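Local atomic coordinates of terminal oxygenase component of carbazole 1,9a-dioxygenase (Nocardioides aromaticivorans, PDB entry 3GCF), a protein that serves as the terminal oxygenase of carbazole 1,9a-dioxygenase, a Rieske nonheme iron enzyme that probably uses electrons from a ferredoxin to dihydroxylate carbazole. Residues 169-174 and 333-338; 300-305 and 328-333. All blocks are in the same frame, centred on the assembly; numbering follows the deposited sequence.

Interaction 1. Residues 169-174 and 333-338; sequences IRRTVQ and FNDDDV. With FE2 (Fe (II) ion), chain P.
Two torsions aim Arg-171 at Asp-335: chi1 of 80° sets CG between the backbone N and the carbonyl carbon, and a bend at chi3 turns the guanidinium toward Asp-335. CG of Asp-335, anti to that residue's own carbonyl carbon (chi1 -79°), brings OD1 to meet it. NH1 of Arg-171 then donates to OD1 of Asp-335 at 2.6 Å, almost perfectly straight, with an N-H...O angle of 177°. The acceptor lies in the guanidinium plane, at its edge, yet the carboxylate is turned nearly perpendicular and OD1 is met on its anti side, somewhat out of plane. Only this NH1-OD1 pair is bonded across the two segments, so the salt bridge is single-pronged; the other terminal nitrogen, NH2, turns to partners on strand 298-307 and helix 311-331, while OD1 also receives His-331 ND1.

Beside this bridge the methyl groups of Val-338 lie in the angle between strand and helix. CG2 approaches Arg-171 NH1 obliquely at 3.8 Å and also meets its CD, whereas CG1 faces Val-173 CG1 at 4.2 Å.

One residue before Val-338, Asp-337 chelates the Fe(II) ion through OD1 at 2.1 Å and OD2 at 2.3 Å. His-189, His-193 and two waters complete the site, the motif of two histidines and one carboxylate known from Rieske oxygenases. Asn-334 ND2 gives Asp-337 OD2 a hydrogen bond of 2.8 Å in the amide plane, a second-shell bond that is likely to help hold the carboxylate in its chelating orientation; Asn-334 OD1 is itself held by Gln-286.

Strand 164-173, at the border of the seven-stranded antiparallel sheet within this chain, pairs with strand 298-307 through backbone bonds. Helix 335-350 lies against its Arg-171 and Val-173 side chains through Asp-335 and Val-338, while Ile-169 packs on Leu-330 and His-331 of helix 311-331.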
ATOM      1  N   ILE A 169      -3.820  -2.644 -29.553  1.00 10.26           N
ATOM      2  CA  ILE A 169      -2.907  -2.562 -28.424  1.00  9.86           C
ATOM      3  C   ILE A 169      -3.722  -2.890 -27.192  1.00  8.99           C
ATOM      4  O   ILE A 169      -4.951  -2.947 -27.249  1.00  8.71           O
ATOM      5  CB  ILE A 169      -2.316  -1.147 -28.254  1.00 10.69           C
ATOM      6  CG1 ILE A 169      -3.450  -0.128 -28.082  1.00 11.78           C
ATOM      7  CG2 ILE A 169      -1.429  -0.803 -29.449  1.00  7.17           C
ATOM      8  CD1 ILE A 169      -2.986   1.269 -27.774  1.00 10.31           C
ATOM      9  N   ARG A 170      -3.036  -3.121 -26.081  1.00 10.58           N
ATOM     10  CA  ARG A 170      -3.702  -3.424 -24.822  1.00  8.57           C
ATOM     11  C   ARG A 170      -2.934  -2.708 -23.738  1.00  9.18           C
ATOM     12  O   ARG A 170      -1.751  -2.411 -23.906  1.00 10.73           O
ATOM     13  CB  ARG A 170      -3.706  -4.934 -24.549  1.00  8.71           C
ATOM     14  CG  ARG A 170      -2.320  -5.572 -24.394  1.00 10.94           C
ATOM     15  CD  ARG A 170      -2.433  -7.099 -24.340  1.00  9.56           C
ATOM     16  NE  ARG A 170      -1.143  -7.774 -24.209  1.00  7.54           N
ATOM     17  CZ  ARG A 170      -0.586  -8.119 -23.050  1.00 11.09           C
ATOM     18  NH1 ARG A 170      -1.197  -7.855 -21.898  1.00  7.94           N
ATOM     19  NH2 ARG A 170       0.581  -8.751 -23.042  1.00  8.45           N
ATOM     20  N   ARG A 171      -3.610  -2.419 -22.635  1.00  8.65           N
ATOM     21  CA  ARG A 171      -2.983  -1.746 -21.512  1.00  8.69           C
ATOM     22  C   ARG A 171      -3.816  -2.067 -20.282  1.00  9.09           C
ATOM     23  O   ARG A 171      -4.975  -2.477 -20.393  1.00 10.96           O
ATOM     24  CB  ARG A 171      -2.948  -0.229 -21.739  1.00  7.18           C
ATOM     25  CG  ARG A 171      -4.268   0.476 -21.420  1.00  9.75           C
ATOM     26  CD  ARG A 171      -4.228   1.960 -21.766  1.00 10.16           C
ATOM     27  NE  ARG A 171      -4.611   2.222 -23.149  1.00 10.62           N
ATOM     28  CZ  ARG A 171      -4.588   3.427 -23.712  1.00 11.47           C
ATOM     29  NH1 ARG A 171      -4.194   4.478 -23.007  1.00 12.05           N
ATOM     30  NH2 ARG A 171      -4.973   3.586 -24.973  1.00  9.23           N
ATOM     31  N   THR A 172      -3.218  -1.874 -19.115  1.00 10.72           N
ATOM     32  CA  THR A 172      -3.872  -2.123 -17.837  1.00  9.19           C
ATOM     33  C   THR A 172      -4.573  -0.853 -17.365  1.00  9.73           C
ATOM     34  O   THR A 172      -4.028   0.235 -17.501  1.00  9.47           O
ATOM     35  CB  THR A 172      -2.825  -2.546 -16.785  1.00 10.93           C
ATOM     36  OG1 THR A 172      -2.187  -3.757 -17.216  1.00 11.16           O
ATOM     37  CG2 THR A 172      -3.474  -2.766 -15.419  1.00 12.10           C
ATOM     38  N   VAL A 173      -5.782  -0.997 -16.821  1.00 10.09           N
ATOM     39  CA  VAL A 173      -6.558   0.131 -16.304  1.00  8.85           C
ATOM     40  C   VAL A 173      -6.927  -0.188 -14.857  1.00  9.96           C
ATOM     41  O   VAL A 173      -7.334  -1.309 -14.546  1.00  8.15           O
ATOM     42  CB  VAL A 173      -7.861   0.355 -17.113  1.00 10.89           C
ATOM     43  CG1 VAL A 173      -8.660   1.513 -16.512  1.00  4.86           C
ATOM     44  CG2 VAL A 173      -7.524   0.656 -18.569  1.00  7.59           C
ATOM     45  N   GLN A 174      -6.779   0.795 -13.972  1.00 10.24           N
ATOM     46  CA  GLN A 174      -7.062   0.580 -12.560  1.00 10.05           C
ATOM     47  C   GLN A 174      -8.524   0.786 -12.159  1.00 11.56           C
ATOM     48  O   GLN A 174      -8.842   1.693 -11.394  1.00 12.56           O
ATOM     49  CB  GLN A 174      -6.171   1.483 -11.698  1.00 12.06           C
ATOM     50  CG  GLN A 174      -4.668   1.404 -11.997  1.00 13.18           C
ATOM     51  CD  GLN A 174      -4.081   0.009 -11.786  1.00 15.56           C
ATOM     52  OE1 GLN A 174      -4.338  -0.637 -10.774  1.00 15.61           O
ATOM     53  NE2 GLN A 174      -3.275  -0.449 -12.739  1.00 12.92           N
ATOM     54  N   PHE A 333      -7.215  10.028 -28.565  1.00  7.91           N
ATOM     55  CA  PHE A 333      -8.640  10.152 -28.307  1.00  9.50           C
ATOM     56  C   PHE A 333      -9.056   9.391 -27.053  1.00 10.03           C
ATOM     57  O   PHE A 333      -9.702   9.953 -26.168  1.00 10.52           O
ATOM     58  CB  PHE A 333      -9.461   9.631 -29.494  1.00  9.91           C
ATOM     59  CG  PHE A 333     -10.947   9.822 -29.326  1.00 11.86           C
ATOM     60  CD1 PHE A 333     -11.560  11.017 -29.705  1.00  9.21           C
ATOM     61  CD2 PHE A 333     -11.729   8.825 -28.739  1.00 12.00           C
ATOM     62  CE1 PHE A 333     -12.928  11.219 -29.499  1.00 10.00           C
ATOM     63  CE2 PHE A 333     -13.100   9.015 -28.528  1.00 11.25           C
ATOM     64  CZ  PHE A 333     -13.700  10.217 -28.908  1.00  8.91           C
ATOM     65  N   ASN A 334      -8.664   8.120 -26.970  1.00  9.83           N
ATOM     66  CA  ASN A 334      -9.052   7.266 -25.852  1.00  9.39           C
ATOM     67  C   ASN A 334      -8.302   7.342 -24.519  1.00 10.46           C
ATOM     68  O   ASN A 334      -8.813   6.850 -23.510  1.00 11.59           O
ATOM     69  CB  ASN A 334      -9.081   5.808 -26.310  1.00  6.96           C
ATOM     70  CG  ASN A 334     -10.257   5.502 -27.222  1.00  7.62           C
ATOM     71  OD1 ASN A 334     -10.073   5.107 -28.367  1.00  6.04           O
ATOM     72  ND2 ASN A 334     -11.478   5.680 -26.710  1.00  5.26           N
ATOM     73  N   ASP A 335      -7.113   7.935 -24.484  1.00 10.07           N
ATOM     74  CA  ASP A 335      -6.382   7.997 -23.221  1.00  9.93           C
ATOM     75  C   ASP A 335      -7.226   8.541 -22.069  1.00  9.90           C
ATOM     76  O   ASP A 335      -7.149   8.027 -20.951  1.00 10.14           O
ATOM     77  CB  ASP A 335      -5.101   8.829 -23.360  1.00  9.71           C
ATOM     78  CG  ASP A 335      -3.974   8.052 -24.016  1.00 10.78           C
ATOM     79  OD1 ASP A 335      -4.075   6.808 -24.118  1.00  9.28           O
ATOM     80  OD2 ASP A 335      -2.978   8.684 -24.418  1.00 11.97           O
ATOM     81  N   ASP A 336      -8.036   9.562 -22.333  1.00  9.29           N
ATOM     82  CA  ASP A 336      -8.881  10.136 -21.284  1.00 11.26           C
ATOM     83  C   ASP A 336      -9.865   9.137 -20.697  1.00 10.56           C
ATOM     84  O   ASP A 336     -10.276   9.279 -19.548  1.00 12.17           O
ATOM     85  CB  ASP A 336      -9.658  11.349 -21.802  1.00 12.17           C
ATOM     86  CG  ASP A 336      -8.774  12.563 -22.002  1.00 15.32           C
ATOM     87  OD1 ASP A 336      -7.838  12.750 -21.196  1.00 16.82           O
ATOM     88  OD2 ASP A 336      -9.021  13.336 -22.951  1.00 17.98           O
ATOM     89  N   ASP A 337     -10.256   8.135 -21.479  1.00 11.00           N
ATOM     90  CA  ASP A 337     -11.194   7.134 -20.986  1.00 10.96           C
ATOM     91  C   ASP A 337     -10.591   6.353 -19.824  1.00 10.65           C
ATOM     92  O   ASP A 337     -11.318   5.836 -18.977  1.00 11.72           O
ATOM     93  CB  ASP A 337     -11.597   6.158 -22.099  1.00 10.70           C
ATOM     94  CG  ASP A 337     -12.621   6.747 -23.057  1.00 11.62           C
ATOM     95  OD1 ASP A 337     -13.580   7.387 -22.580  1.00 11.19           O
ATOM     96  OD2 ASP A 337     -12.480   6.555 -24.284  1.00 12.81           O
ATOM     97  N   VAL A 338      -9.264   6.274 -19.780  1.00 10.56           N
ATOM     98  CA  VAL A 338      -8.586   5.543 -18.716  1.00 10.16           C
ATOM     99  C   VAL A 338      -8.809   6.182 -17.341  1.00 10.25           C
ATOM    100  O   VAL A 338      -9.318   5.526 -16.433  1.00  8.74           O
ATOM    101  CB  VAL A 338      -7.065   5.421 -19.000  1.00 11.44           C
ATOM    102  CG1 VAL A 338      -6.363   4.720 -17.832  1.00 10.39           C
ATOM    103  CG2 VAL A 338      -6.843   4.629 -20.286  1.00  8.47           C
TER
HETATM  104 FE   FE2 P 501     -14.605   7.456 -24.375  1.00  8.46          FE
HETATM  105  O   HOH W   1     -14.941   6.891 -26.346  1.00  9.63           O
HETATM  106  O   HOH W   2     -15.200   5.561 -24.013  1.00 11.53           O

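Interaction 2. Residues 300-305 and 328-333; sequences YFQVLQ and DALHGF
The carbonyl oxygen of Leu-330 is gripped by two side-chain donors, Gln-302 NE2 and Arg-171 NH2. The hydrogen bond from NE2 of Gln-302 to O of Leu-330 measures 3.0 Å, with an N-H...O angle of 162°. It lies in the carbonyl plane on a lone pair, the C=O...N angle being 117°, and the oxygen stays close to the amide plane. Gln-302 thus reaches from the sheet to helix 311-331, where a wider pi-type turn runs through 328-331.

CG of Gln-302 stands anti to that residue's own carbonyl carbon (chi1 -68°) and the chain continues extended, which carries the amide past Leu-330 in the opposite direction to that leucine's own side chain. NE2 consequently lies 3.8 Å from Leu-330 CB, and lower down CB of Gln-302 meets the CD2 methyl of Leu-330 at 4.0 Å. The other end of the amide, OE1, accepts from Arg-171 NH2, so both ends are engaged and the flip of the group is fixed. An alanine here would remove the amide, and is likely to leave Leu-330 O with one donor fewer and Arg-171 NH2 without its amide acceptor.

Farther along the strand the contact is apolar. Leu-304 and Leu-330 point at each other tip to tip, CD2 of Leu-304 lying 3.9 Å from CD2 of Leu-330. All three touching residues are buried, where a helix packs on the antiparallel sheet of the catalytic, Bet v 1-like domain.

Leu-304 also packs on Phe-317, Phe-321 and Trp-325, and Leu-330 on Phe-321. Strand 298-307, bonded through its backbone to strands 164-173 and 285-292, thereby receives helix 311-331 across one face of the sheet, with Gln-286 of the adjacent strand touching both leucines.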
ATOM      1  N   TYR A 300      -7.477  -3.351 -20.981  1.00  9.42           N
ATOM      2  CA  TYR A 300      -8.209  -2.656 -22.026  1.00  8.47           C
ATOM      3  C   TYR A 300      -7.576  -2.915 -23.392  1.00  9.35           C
ATOM      4  O   TYR A 300      -6.443  -2.515 -23.638  1.00  8.71           O
ATOM      5  CB  TYR A 300      -8.210  -1.163 -21.677  1.00  7.56           C
ATOM      6  CG  TYR A 300      -8.777  -0.200 -22.699  1.00  8.96           C
ATOM      7  CD1 TYR A 300      -9.928  -0.500 -23.432  1.00  7.97           C
ATOM      8  CD2 TYR A 300      -8.188   1.056 -22.882  1.00  9.55           C
ATOM      9  CE1 TYR A 300     -10.478   0.435 -24.321  1.00  8.90           C
ATOM     10  CE2 TYR A 300      -8.725   1.991 -23.758  1.00  8.36           C
ATOM     11  CZ  TYR A 300      -9.867   1.680 -24.475  1.00 10.75           C
ATOM     12  OH  TYR A 300     -10.384   2.621 -25.338  1.00  9.82           O
ATOM     13  N   PHE A 301      -8.306  -3.612 -24.262  1.00  9.64           N
ATOM     14  CA  PHE A 301      -7.832  -3.903 -25.616  1.00  9.05           C
ATOM     15  C   PHE A 301      -8.547  -2.967 -26.585  1.00 10.33           C
ATOM     16  O   PHE A 301      -9.754  -2.761 -26.479  1.00  9.77           O
ATOM     17  CB  PHE A 301      -8.169  -5.341 -26.053  1.00  8.79           C
ATOM     18  CG  PHE A 301      -7.355  -6.419 -25.377  1.00  9.60           C
ATOM     19  CD1 PHE A 301      -7.563  -6.741 -24.039  1.00  7.86           C
ATOM     20  CD2 PHE A 301      -6.417  -7.152 -26.105  1.00  8.77           C
ATOM     21  CE1 PHE A 301      -6.853  -7.784 -23.432  1.00 10.21           C
ATOM     22  CE2 PHE A 301      -5.695  -8.201 -25.510  1.00 11.72           C
ATOM     23  CZ  PHE A 301      -5.916  -8.519 -24.168  1.00  9.80           C
ATOM     24  N   GLN A 302      -7.802  -2.405 -27.527  1.00  9.95           N
ATOM     25  CA  GLN A 302      -8.380  -1.544 -28.544  1.00  9.65           C
ATOM     26  C   GLN A 302      -7.931  -2.176 -29.850  1.00  9.26           C
ATOM     27  O   GLN A 302      -6.735  -2.291 -30.088  1.00  9.72           O
ATOM     28  CB  GLN A 302      -7.825  -0.128 -28.447  1.00 10.08           C
ATOM     29  CG  GLN A 302      -8.250   0.634 -27.217  1.00 10.69           C
ATOM     30  CD  GLN A 302      -7.363   1.826 -26.969  1.00 11.83           C
ATOM     31  OE1 GLN A 302      -6.202   1.677 -26.594  1.00 13.08           O
ATOM     32  NE2 GLN A 302      -7.897   3.020 -27.189  1.00 14.81           N
ATOM     33  N   VAL A 303      -8.878  -2.589 -30.688  1.00  8.14           N
ATOM     34  CA  VAL A 303      -8.532  -3.231 -31.953  1.00  9.05           C
ATOM     35  C   VAL A 303      -9.248  -2.571 -33.117  1.00 10.07           C
ATOM     36  O   VAL A 303     -10.477  -2.465 -33.133  1.00 10.74           O
ATOM     37  CB  VAL A 303      -8.897  -4.735 -31.938  1.00 10.49           C
ATOM     38  CG1 VAL A 303      -8.257  -5.441 -33.131  1.00  8.47           C
ATOM     39  CG2 VAL A 303      -8.435  -5.372 -30.638  1.00  7.76           C
ATOM     40  N   LEU A 304      -8.470  -2.128 -34.097  1.00 11.09           N
ATOM     41  CA  LEU A 304      -9.023  -1.468 -35.267  1.00 10.11           C
ATOM     42  C   LEU A 304      -9.131  -2.439 -36.436  1.00 11.22           C
ATOM     43  O   LEU A 304      -8.205  -3.201 -36.711  1.00 11.92           O
ATOM     44  CB  LEU A 304      -8.151  -0.267 -35.641  1.00  9.18           C
ATOM     45  CG  LEU A 304      -8.027   0.793 -34.536  1.00  8.85           C
ATOM     46  CD1 LEU A 304      -7.252   1.991 -35.064  1.00  6.78           C
ATOM     47  CD2 LEU A 304      -9.410   1.229 -34.063  1.00  4.90           C
ATOM     48  N   GLN A 305     -10.274  -2.406 -37.113  1.00 12.03           N
ATOM     49  CA  GLN A 305     -10.539  -3.290 -38.242  1.00 12.13           C
ATOM     50  C   GLN A 305     -10.687  -2.532 -39.554  1.00 12.87           C
ATOM     51  O   GLN A 305     -11.501  -1.618 -39.673  1.00 12.23           O
ATOM     52  CB  GLN A 305     -11.806  -4.096 -37.979  1.00 10.06           C
ATOM     53  CG  GLN A 305     -12.260  -4.969 -39.140  1.00 11.61           C
ATOM     54  CD  GLN A 305     -13.509  -5.756 -38.793  1.00 11.06           C
ATOM     55  OE1 GLN A 305     -14.513  -5.182 -38.379  1.00 12.66           O
ATOM     56  NE2 GLN A 305     -13.451  -7.070 -38.951  1.00  9.50           N
ATOM     57  N   ASP A 328      -2.484   8.833 -32.585  1.00  8.78           N
ATOM     58  CA  ASP A 328      -3.411   9.955 -32.741  1.00  9.16           C
ATOM     59  C   ASP A 328      -4.812   9.641 -32.230  1.00  9.93           C
ATOM     60  O   ASP A 328      -5.514  10.531 -31.752  1.00  9.93           O
ATOM     61  CB  ASP A 328      -3.509  10.393 -34.206  1.00  9.39           C
ATOM     62  CG  ASP A 328      -2.246  11.077 -34.707  1.00 11.15           C
ATOM     63  OD1 ASP A 328      -1.364  11.395 -33.877  1.00 11.89           O
ATOM     64  OD2 ASP A 328      -2.142  11.305 -35.935  1.00 11.47           O
ATOM     65  N   ALA A 329      -5.226   8.380 -32.323  1.00  9.61           N
ATOM     66  CA  ALA A 329      -6.563   8.012 -31.869  1.00  9.55           C
ATOM     67  C   ALA A 329      -6.601   7.083 -30.654  1.00  9.12           C
ATOM     68  O   ALA A 329      -7.152   7.445 -29.619  1.00  8.41           O
ATOM     69  CB  ALA A 329      -7.349   7.394 -33.022  1.00  7.63           C
ATOM     70  N   LEU A 330      -6.019   5.891 -30.767  1.00  8.22           N
ATOM     71  CA  LEU A 330      -6.062   4.962 -29.640  1.00  7.57           C
ATOM     72  C   LEU A 330      -5.516   5.610 -28.366  1.00  6.66           C
ATOM     73  O   LEU A 330      -5.927   5.260 -27.263  1.00  8.24           O
ATOM     74  CB  LEU A 330      -5.331   3.653 -29.985  1.00  4.64           C
ATOM     75  CG  LEU A 330      -5.925   2.918 -31.204  1.00  6.33           C
ATOM     76  CD1 LEU A 330      -5.362   1.502 -31.274  1.00  2.23           C
ATOM     77  CD2 LEU A 330      -7.453   2.856 -31.106  1.00  2.00           C
ATOM     78  N   HIS A 331      -4.595   6.556 -28.521  1.00  7.03           N
ATOM     79  CA  HIS A 331      -4.067   7.289 -27.375  1.00  8.53           C
ATOM     80  C   HIS A 331      -4.658   8.702 -27.363  1.00  9.94           C
ATOM     81  O   HIS A 331      -5.308   9.106 -26.394  1.00 12.74           O
ATOM     82  CB  HIS A 331      -2.534   7.384 -27.425  1.00  6.82           C
ATOM     83  CG  HIS A 331      -1.841   6.107 -27.063  1.00  8.66           C
ATOM     84  ND1 HIS A 331      -1.983   5.508 -25.831  1.00  8.29           N
ATOM     85  CD2 HIS A 331      -1.050   5.285 -27.793  1.00  8.27           C
ATOM     86  CE1 HIS A 331      -1.317   4.367 -25.817  1.00  9.45           C
ATOM     87  NE2 HIS A 331      -0.742   4.208 -26.996  1.00 11.82           N
ATOM     88  N   GLY A 332      -4.441   9.436 -28.454  1.00  9.92           N
ATOM     89  CA  GLY A 332      -4.917  10.807 -28.559  1.00  9.70           C
ATOM     90  C   GLY A 332      -6.391  11.024 -28.267  1.00  9.57           C
ATOM     91  O   GLY A 332      -6.783  12.092 -27.790  1.00  8.40           O
ATOM     92  N   PHE A 333      -7.215  10.028 -28.565  1.00  7.91           N
ATOM     93  CA  PHE A 333      -8.640  10.152 -28.307  1.00  9.50           C
ATOM     94  C   PHE A 333      -9.056   9.391 -27.053  1.00 10.03           C
ATOM     95  O   PHE A 333      -9.702   9.953 -26.168  1.00 10.52           O
ATOM     96  CB  PHE A 333      -9.461   9.631 -29.494  1.00  9.91           C
ATOM     97  CG  PHE A 333     -10.947   9.822 -29.326  1.00 11.86           C
ATOM     98  CD1 PHE A 333     -11.560  11.017 -29.705  1.00  9.21           C
ATOM     99  CD2 PHE A 333     -11.729   8.825 -28.739  1.00 12.00           C
ATOM    100  CE1 PHE A 333     -12.928  11.219 -29.499  1.00 10.00           C
ATOM    101  CE2 PHE A 333     -13.100   9.015 -28.528  1.00 11.25           C
ATOM    102  CZ  PHE A 333     -13.700  10.217 -28.908  1.00  8.91           C
TER

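From the N terminus, strand 164-173 comes first; the chain then passes through His-189 and His-193 and builds the rest of the sheet up to strand 298-307. Interaction 2 closes a short loop, with 22 residues between its segments, when helix 311-331 folds back on that strand. Interaction 1 closes a longer one of 158 intervening residues, within which interaction 2 lies, sharing Phe-333 at the junction of the two helices. The neighbouring strands are joined by Arg-171 O to Tyr-300 N at 2.7 Å, a probable hydrogen bond. Together the contacts fix both consecutive helices, and the turn leading to Asp-337, to one sheet of the catalytic domain.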